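Local coordinates for protein proline dehydrogenase (Bradyrhizobium japonicum USDA 110, PDB 3HAZ) that is a bifunctional flavoenzyme that probably oxidises proline to glutamate in two steps, using FAD in the first and NAD+ in the second, at residues P261-D265 / T297-L303; R517-F521 / L604-L608. All blocks are in the same frame, centred on the assembly; numbering follows the deposited sequence.

Contact 1. Residues P261-D265 / T297-L303; sequences PQLLD and TLADPSL
Leu-264 on helix 252-272 and Thr-297 near the end of helix 287-298 bring the two backbones within 5.6 Å, CA to CA. From there the chain of 297-303 leaves its helix and turns through Asp-300 into a short 3-10 segment. No hydrogen bond crosses the contact. Thr-297 CG2 rests 3.8 Å from Leu-264 CA, so the methyl packs on helix backbone. Thr-297 OG1 bonds back to the carbonyl of Val-293, and its nearest approach to Leu-263 is to the methyl CD2, 3.5 Å away, the two side chains crossing at about a right angle.

Leu-264 does most of the reaching. With CG anti to the backbone N (chi1 179°), the chain extends across the gap and lays both methyls against Asp-300 CB, CD2 at 3.7 Å. CD1 goes on to touch Leu-303 CD1 at 3.9 Å and lies near Ser-302 OG. Asp-300 OD1 closes an Asx turn by accepting from Ser-302 N (2.8 Å), and it also takes a bond from Ser-302 OG (2.6 Å), which comes from above the carboxylate plane.

Two neighbouring outer helices of the proline dehydrogenase barrel are thus joined by apolar packing, while the Asp-300 carboxylate and Ser-302 shape the turn that receives the leucine, and Ser-302 OG also ties that turn to Gln-268 NE2 on the leucine's helix.

Contact 2. Residues R517-F521 / L604-L608; sequences RGVEF and LDDAL
This is an apolar contact between a loop and the first turn of a helix: Val-519 and Phe-521, in the loop ahead of helix 524-536, pack on Leu-604, Asp-605 and Leu-608 at the start of helix 604-629. The helix belongs to the aldehyde dehydrogenase part of the chain, and the loop also holds on to the proline dehydrogenase part, through backbone hydrogen bonding of Gly-518 with Gly-359 and a salt bridge from Glu-520 to Arg-358.

Phe-521 leads with the far end of its ring. CZ comes 3.9 Å from Leu-604 CG, and CE2 lies 4.0 Å from Asp-605 CB. A turn further along the helix, Leu-608 CD2 stands 4.2 Å from Phe-521 CE1, the two side chains running past each other in opposite directions. The ring and the Asp-605 carboxylate are steeply inclined, their planes 75° apart. Leu-608, its CG anti to the backbone N (chi1 169°), extends toward the loop, and the same CD2 methyl also packs 4.0 Å from Val-519 CB. One methyl thus meets both loop side chains. Leu-530 of helix 524-536 also packs on Phe-521 and Leu-604.

With an alanine here instead of Phe-521, a gap is likely to open beside Leu-604, and Leu-608 CD2 would probably keep Val-519 as its main neighbour from the loop.

The loop's backbone polar groups at Val-519, Glu-520 and Phe-521 bond to glycerol, probably from the crystallisation liquor. No hydrogen bond links the two segments. With no such bond, the fit of loop to helix rests on side-chain packing.

Overall arrangement
Contacts 1 and 2 share no helix or loop, and their centres are 34 Å apart, with about 19 Å between nearest atoms. Contact 1 lies far from the centre of the chain yet has no exposed residue among those that touch; contact 2 is nearer the centre, and its touching residues range from buried to exposed. The first joins neighbouring helices within one catalytic part, whereas the second sets a loop attached to the proline dehydrogenase part against a helix of the aldehyde dehydrogenase part. Both depend on leucine methyls without a crossing hydrogen bond, but contact 1 places them beside a polar turn and contact 2 beside an aromatic ring.

Contact 1. Residues P261-D265 / T297-L303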
loop_
_atom_site.group_PDB
_atom_site.type_symbol
_atom_site.label_atom_id
_atom_site.label_comp_id
_atom_site.label_asym_id
_atom_site.label_seq_id
_atom_site.Cartn_x
_atom_site.Cartn_y
_atom_site.Cartn_z
ATOM N N PRO A 261 23.135 21.417 57.719
ATOM C CA PRO A 261 23.615 22.599 58.445
ATOM C C PRO A 261 23.919 23.746 57.493
ATOM O O PRO A 261 23.748 24.908 57.857
ATOM C CB PRO A 261 24.909 22.109 59.117
ATOM C CG PRO A 261 24.802 20.608 59.129
ATOM C CD PRO A 261 24.011 20.248 57.912
ATOM N N GLN A 262 24.370 23.419 56.287
ATOM C CA GLN A 262 24.653 24.438 55.288
ATOM C C GLN A 262 23.379 25.170 54.867
ATOM O O GLN A 262 23.338 26.401 54.863
ATOM C CB GLN A 262 25.333 23.812 54.064
ATOM C CG GLN A 262 26.488 22.885 54.403
ATOM C CD GLN A 262 27.776 23.615 54.715
ATOM O OE1 GLN A 262 27.776 24.794 55.081
ATOM N NE2 GLN A 262 28.895 22.908 54.577
ATOM N N LEU A 263 22.346 24.409 54.511
ATOM C CA LEU A 263 21.070 24.986 54.090
ATOM C C LEU A 263 20.432 25.756 55.234
ATOM O O LEU A 263 19.769 26.767 55.018
ATOM C CB LEU A 263 20.099 23.897 53.615
ATOM C CG LEU A 263 18.826 24.418 52.930
ATOM C CD1 LEU A 263 19.162 25.120 51.614
ATOM C CD2 LEU A 263 17.800 23.312 52.697
ATOM N N LEU A 264 20.622 25.261 56.453
ATOM C CA LEU A 264 20.102 25.942 57.633
ATOM C C LEU A 264 20.760 27.311 57.816
ATOM O O LEU A 264 20.083 28.304 58.064
ATOM C CB LEU A 264 20.305 25.083 58.887
ATOM C CG LEU A 264 19.816 25.719 60.188
ATOM C CD1 LEU A 264 18.375 26.179 60.060
ATOM C CD2 LEU A 264 19.975 24.759 61.362
ATOM N N ASP A 265 22.083 27.353 57.693
ATOM C CA ASP A 265 22.836 28.599 57.813
ATOM C C ASP A 265 22.314 29.637 56.824
ATOM O O ASP A 265 22.077 30.795 57.182
ATOM C CB ASP A 265 24.328 28.331 57.580
ATOM C CG ASP A 265 25.207 29.539 57.886
ATOM O OD1 ASP A 265 24.690 30.668 58.006
ATOM O OD2 ASP A 265 26.432 29.352 58.005
ATOM N N THR A 297 15.882 20.547 57.708
ATOM C CA THR A 297 16.221 21.950 57.824
ATOM C C THR A 297 15.075 22.728 58.459
ATOM O O THR A 297 15.278 23.502 59.396
ATOM C CB THR A 297 16.533 22.549 56.448
ATOM O OG1 THR A 297 17.581 21.788 55.833
ATOM C CG2 THR A 297 16.967 24.001 56.589
ATOM N N LEU A 298 13.870 22.519 57.937
ATOM C CA LEU A 298 12.704 23.268 58.381
ATOM C C LEU A 298 12.420 23.003 59.852
ATOM O O LEU A 298 11.873 23.852 60.547
ATOM C CB LEU A 298 11.474 22.912 57.537
ATOM C CG LEU A 298 10.163 23.593 57.942
ATOM C CD1 LEU A 298 10.222 25.095 57.669
ATOM C CD2 LEU A 298 8.961 22.965 57.238
ATOM N N ALA A 299 12.796 21.820 60.323
ATOM C CA ALA A 299 12.507 21.433 61.697
ATOM C C ALA A 299 13.298 22.234 62.730
ATOM O O ALA A 299 12.908 22.299 63.892
ATOM C CB ALA A 299 12.748 19.956 61.885
ATOM N N ASP A 300 14.404 22.840 62.314
ATOM C CA ASP A 300 15.252 23.567 63.254
ATOM C C ASP A 300 14.524 24.755 63.883
ATOM O O ASP A 300 14.006 25.618 63.180
ATOM C CB ASP A 300 16.546 24.031 62.586
ATOM C CG ASP A 300 17.570 24.533 63.592
ATOM O OD1 ASP A 300 17.389 25.646 64.122
ATOM O OD2 ASP A 300 18.557 23.815 63.849
ATOM N N PRO A 301 14.497 24.804 65.223
ATOM C CA PRO A 301 13.776 25.834 65.982
ATOM C C PRO A 301 14.171 27.251 65.580
ATOM O O PRO A 301 13.385 28.176 65.776
ATOM C CB PRO A 301 14.202 25.565 67.429
ATOM C CG PRO A 301 14.576 24.114 67.446
ATOM C CD PRO A 301 15.173 23.833 66.099
ATOM N N SER A 302 15.371 27.413 65.031
ATOM C CA SER A 302 15.867 28.731 64.637
ATOM C C SER A 302 15.052 29.351 63.498
ATOM O O SER A 302 15.171 30.546 63.227
ATOM C CB SER A 302 17.346 28.660 64.238
ATOM O OG SER A 302 17.506 28.019 62.978
ATOM N N LEU A 303 14.226 28.546 62.835
ATOM C CA LEU A 303 13.433 29.051 61.710
ATOM C C LEU A 303 12.002 29.435 62.109
ATOM O O LEU A 303 11.201 29.852 61.275
ATOM C CB LEU A 303 13.453 28.065 60.536
ATOM C CG LEU A 303 14.855 27.810 59.968
ATOM C CD1 LEU A 303 14.817 26.921 58.724
ATOM C CD2 LEU A 303 15.554 29.133 59.668
#

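Contact 2. Residues R517-F521 / L604-L608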
loop_
_atom_site.group_PDB
_atom_site.type_symbol
_atom_site.label_atom_id
_atom_site.label_comp_id
_atom_site.label_asym_id
_atom_site.label_seq_id
_atom_site.Cartn_x
_atom_site.Cartn_y
_atom_site.Cartn_z
ATOM N N ARG A 517 15.254 -5.114 32.766
ATOM C CA ARG A 517 14.747 -4.175 33.764
ATOM C C ARG A 517 15.856 -3.614 34.638
ATOM O O ARG A 517 16.785 -4.330 35.010
ATOM C CB ARG A 517 13.707 -4.845 34.659
ATOM C CG ARG A 517 12.367 -5.098 33.993
ATOM C CD ARG A 517 11.374 -5.613 35.026
ATOM N NE ARG A 517 11.425 -4.818 36.254
ATOM C CZ ARG A 517 11.061 -5.262 37.455
ATOM N NH1 ARG A 517 11.145 -4.461 38.511
ATOM N NH2 ARG A 517 10.622 -6.506 37.604
ATOM N N GLY A 518 15.740 -2.331 34.976
ATOM C CA GLY A 518 16.669 -1.684 35.884
ATOM C C GLY A 518 15.972 -1.266 37.166
ATOM O O GLY A 518 14.859 -1.706 37.443
ATOM N N VAL A 519 16.625 -0.408 37.941
ATOM C CA VAL A 519 16.092 0.048 39.216
ATOM C C VAL A 519 16.417 1.526 39.374
ATOM O O VAL A 519 17.525 1.951 39.050
ATOM C CB VAL A 519 16.715 -0.749 40.398
ATOM C CG1 VAL A 519 16.205 -0.237 41.738
ATOM C CG2 VAL A 519 16.430 -2.252 40.245
ATOM N N GLU A 520 15.453 2.309 39.851
ATOM C CA GLU A 520 15.703 3.713 40.165
ATOM C C GLU A 520 16.190 3.852 41.603
ATOM O O GLU A 520 15.413 3.686 42.549
ATOM C CB GLU A 520 14.452 4.566 39.943
ATOM C CG GLU A 520 14.649 6.043 40.290
ATOM C CD GLU A 520 15.901 6.629 39.651
ATOM O OE1 GLU A 520 15.904 6.808 38.415
ATOM O OE2 GLU A 520 16.880 6.915 40.384
ATOM N N PHE A 521 17.480 4.148 41.758
ATOM C CA PHE A 521 18.093 4.265 43.074
ATOM C C PHE A 521 17.517 5.463 43.835
ATOM O O PHE A 521 17.591 5.523 45.064
ATOM C CB PHE A 521 19.612 4.411 42.938
ATOM C CG PHE A 521 20.327 3.126 42.611
ATOM C CD1 PHE A 521 19.647 2.052 42.066
ATOM C CD2 PHE A 521 21.689 3.010 42.820
ATOM C CE1 PHE A 521 20.307 0.879 41.757
ATOM C CE2 PHE A 521 22.355 1.841 42.512
ATOM C CZ PHE A 521 21.663 0.773 41.979
ATOM N N LEU A 604 27.035 -1.792 43.502
ATOM C CA LEU A 604 25.675 -2.218 43.190
ATOM C C LEU A 604 25.235 -1.851 41.773
ATOM O O LEU A 604 24.637 -2.666 41.079
ATOM C CB LEU A 604 24.677 -1.681 44.216
ATOM C CG LEU A 604 23.225 -2.128 44.021
ATOM C CD1 LEU A 604 23.113 -3.639 44.019
ATOM C CD2 LEU A 604 22.335 -1.528 45.101
ATOM N N ASP A 605 25.534 -0.632 41.339
ATOM C CA ASP A 605 25.103 -0.202 40.014
ATOM C C ASP A 605 25.855 -0.914 38.894
ATOM O O ASP A 605 25.291 -1.165 37.828
ATOM C CB ASP A 605 25.225 1.313 39.849
ATOM C CG ASP A 605 24.507 1.811 38.615
ATOM O OD1 ASP A 605 23.330 1.430 38.422
ATOM O OD2 ASP A 605 25.117 2.572 37.832
ATOM N N ASP A 606 27.123 -1.238 39.134
ATOM C CA ASP A 606 27.919 -1.973 38.152
ATOM C C ASP A 606 27.444 -3.411 38.030
ATOM O O ASP A 606 27.425 -3.976 36.939
ATOM C CB ASP A 606 29.400 -1.954 38.519
ATOM C CG ASP A 606 30.054 -0.627 38.215
ATOM O OD1 ASP A 606 29.565 0.087 37.312
ATOM O OD2 ASP A 606 31.057 -0.298 38.876
ATOM N N ALA A 607 27.060 -3.998 39.157
ATOM C CA ALA A 607 26.560 -5.367 39.166
ATOM C C ALA A 607 25.215 -5.444 38.445
ATOM O O ALA A 607 25.034 -6.254 37.544
ATOM C CB ALA A 607 26.441 -5.883 40.597
ATOM N N LEU A 608 24.281 -4.580 38.832
ATOM C CA LEU A 608 22.979 -4.536 38.177
ATOM C C LEU A 608 23.130 -4.313 36.668
ATOM O O LEU A 608 22.471 -4.968 35.856
ATOM C CB LEU A 608 22.123 -3.430 38.784
ATOM C CG LEU A 608 20.838 -3.104 38.030
ATOM C CD1 LEU A 608 19.934 -4.326 37.991
ATOM C CD2 LEU A 608 20.132 -1.924 38.678
#